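HD superfamily hydrolase (Clostridium acetobutylicum ATCC 824, PDB 3CCG) probably hydrolyses diadenosine tetraphosphate symmetrically to two molecules of ADP, using iron ions bound in an HD-domain active site. Local coordinates at residues 106-111 with 124-129. Numbering follows the deposited sequence.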
loop_
_atom_site.group_PDB
_atom_site.type_symbol
_atom_site.label_atom_id
_atom_site.label_comp_id
_atom_site.label_asym_id
_atom_site.label_seq_id
_atom_site.Cartn_x
_atom_site.Cartn_y
_atom_site.Cartn_z
ATOM N N LEU A 106 18.326 2.721 -17.113
ATOM C CA LEU A 106 18.637 2.492 -15.701
ATOM C C LEU A 106 17.339 2.486 -14.859
ATOM O O LEU A 106 17.198 1.653 -13.948
ATOM C CB LEU A 106 19.639 3.539 -15.211
ATOM C CG LEU A 106 21.000 3.456 -15.864
ATOM C CD1 LEU A 106 21.846 4.675 -15.387
ATOM C CD2 LEU A 106 21.701 2.122 -15.589
ATOM N N ASN A 107 16.423 3.421 -15.109
ATOM C CA ASN A 107 15.154 3.415 -14.387
ATOM C C ASN A 107 14.362 2.101 -14.622
ATOM O O ASN A 107 13.747 1.531 -13.699
ATOM C CB ASN A 107 14.241 4.588 -14.781
ATOM C CG ASN A 107 14.722 5.903 -14.212
ATOM O OD1 ASN A 107 15.406 5.934 -13.190
ATOM N ND2 ASN A 107 14.382 7.010 -14.898
ATOM N N ALA A 108 14.323 1.643 -15.869
ATOM C CA ALA A 108 13.582 0.443 -16.212
ATOM C C ALA A 108 14.134 -0.759 -15.416
ATOM O O ALA A 108 13.390 -1.608 -14.971
ATOM C CB ALA A 108 13.658 0.201 -17.697
ATOM N N ILE A 109 15.456 -0.838 -15.268
ATOM C CA ILE A 109 16.070 -1.898 -14.484
ATOM C C ILE A 109 15.719 -1.691 -12.993
ATOM O O ILE A 109 15.242 -2.598 -12.320
ATOM C CB ILE A 109 17.584 -1.880 -14.651
ATOM C CG1 ILE A 109 18.000 -2.095 -16.112
ATOM C CG2 ILE A 109 18.234 -2.899 -13.774
ATOM C CD1 ILE A 109 19.510 -1.792 -16.363
ATOM N N GLU A 110 15.924 -0.480 -12.497
ATOM C CA GLU A 110 15.681 -0.201 -11.091
ATOM C C GLU A 110 14.271 -0.584 -10.629
ATOM O O GLU A 110 14.120 -1.123 -9.525
ATOM C CB GLU A 110 15.882 1.263 -10.772
ATOM C CG GLU A 110 15.606 1.653 -9.345
ATOM C CD GLU A 110 16.039 3.076 -9.011
ATOM O OE1 GLU A 110 16.441 3.838 -9.887
ATOM O OE2 GLU A 110 15.852 3.438 -7.835
ATOM N N PHE A 111 13.269 -0.236 -11.408
ATOM C CA PHE A 111 11.875 -0.371 -10.957
ATOM C C PHE A 111 11.140 -1.556 -11.513
ATOM O O PHE A 111 9.907 -1.712 -11.357
ATOM C CB PHE A 111 11.092 0.936 -11.219
ATOM C CG PHE A 111 11.625 2.097 -10.438
ATOM C CD1 PHE A 111 11.438 2.164 -9.085
ATOM C CD2 PHE A 111 12.414 3.076 -11.032
ATOM C CE1 PHE A 111 11.933 3.218 -8.370
ATOM C CE2 PHE A 111 12.917 4.133 -10.308
ATOM C CZ PHE A 111 12.695 4.176 -8.978
ATOM N N LYS A 124 7.573 0.462 -18.228
ATOM C CA LYS A 124 6.413 -0.381 -18.289
ATOM C C LYS A 124 6.681 -1.696 -19.076
ATOM O O LYS A 124 6.262 -2.770 -18.714
ATOM C CB LYS A 124 5.204 0.332 -18.869
ATOM C CG LYS A 124 4.802 1.564 -18.093
ATOM C CD LYS A 124 3.590 2.241 -18.716
ATOM C CE LYS A 124 3.162 3.445 -17.887
ATOM N NZ LYS A 124 2.063 4.228 -18.568
ATOM N N ILE A 125 7.327 -1.513 -20.243
ATOM C CA ILE A 125 7.672 -2.638 -21.112
ATOM C C ILE A 125 8.555 -3.675 -20.359
ATOM O O ILE A 125 8.313 -4.900 -20.422
ATOM C CB ILE A 125 8.359 -2.118 -22.386
ATOM C CG1 ILE A 125 7.324 -1.426 -23.280
ATOM C CG2 ILE A 125 9.001 -3.274 -23.115
ATOM C CD1 ILE A 125 7.885 -0.781 -24.574
ATOM N N ILE A 126 9.555 -3.178 -19.599
ATOM C CA ILE A 126 10.500 -4.089 -18.928
ATOM C C ILE A 126 9.769 -4.788 -17.775
ATOM O O ILE A 126 9.845 -6.013 -17.594
ATOM C CB ILE A 126 11.785 -3.384 -18.479
ATOM C CG1 ILE A 126 12.521 -2.819 -19.723
ATOM C CG2 ILE A 126 12.653 -4.330 -17.669
ATOM C CD1 ILE A 126 12.729 -3.807 -20.892
ATOM N N TYR A 127 8.992 -4.014 -17.039
ATOM C CA TYR A 127 8.215 -4.578 -15.947
ATOM C C TYR A 127 7.289 -5.728 -16.423
ATOM O O TYR A 127 7.277 -6.829 -15.863
ATOM C CB TYR A 127 7.421 -3.467 -15.220
ATOM C CG TYR A 127 6.466 -4.010 -14.171
ATOM C CD1 TYR A 127 5.252 -4.506 -14.570
ATOM C CD2 TYR A 127 6.827 -4.135 -12.836
ATOM C CE1 TYR A 127 4.379 -5.051 -13.693
ATOM C CE2 TYR A 127 5.950 -4.709 -11.925
ATOM C CZ TYR A 127 4.740 -5.191 -12.383
ATOM O OH TYR A 127 3.765 -5.742 -11.542
ATOM N N ILE A 128 6.530 -5.469 -17.480
ATOM C CA ILE A 128 5.575 -6.484 -17.921
ATOM C C ILE A 128 6.239 -7.642 -18.665
ATOM O O ILE A 128 5.802 -8.793 -18.571
ATOM C CB ILE A 128 4.428 -5.835 -18.738
ATOM C CG1 ILE A 128 3.158 -6.688 -18.596
ATOM C CG2 ILE A 128 4.832 -5.580 -20.160
ATOM C CD1 ILE A 128 2.495 -6.591 -17.181
ATOM N N ALA A 129 7.336 -7.332 -19.349
ATOM C CA ALA A 129 8.065 -8.373 -20.094
ATOM C C ALA A 129 8.512 -9.481 -19.194
ATOM O O ALA A 129 8.463 -10.657 -19.579
ATOM C CB ALA A 129 9.284 -7.777 -20.842
#
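Ala-108 and Ile-126 make a small, buried, mainly apolar contact, with no hydrogen bond across it, between helix 103-110 and helix 121-132, near the centre of the chain. The methyl of Ala-108 is turned toward helix 121-132, and its CB lies 3.8 Å from CG1 of Ile-126. With so small a side chain at this point, the backbones come close, 6.1 Å between the CA atoms of the same two residues. Two branches of Ile-126 touch Ala-108: CG1 meets the methyl, while CG2, anti to the backbone N, reaches to 3.9 Å from the carbonyl O of Ala-108; the end of the side chain leads away from helix 103-110. Apart from that pair there is one looser approach. Phe-111, the first residue past its helix to leave helical backbone angles, brings its carbonyl O to the edge of the Tyr-127 ring, 4.2 Å from CD2. That ring is held from its other end, where OH bonds to Ser-159 on helix 152-170. Ala-31 of helix 5-38 also packs on Ile-126, whose side chain lies about 4 Å from those of the iron ligands His-52 and His-112. Ile-126 thus provides apolar second-shell packing beside ligands of the di-iron centre, in the all-helical core characteristic of HD-domain hydrolases.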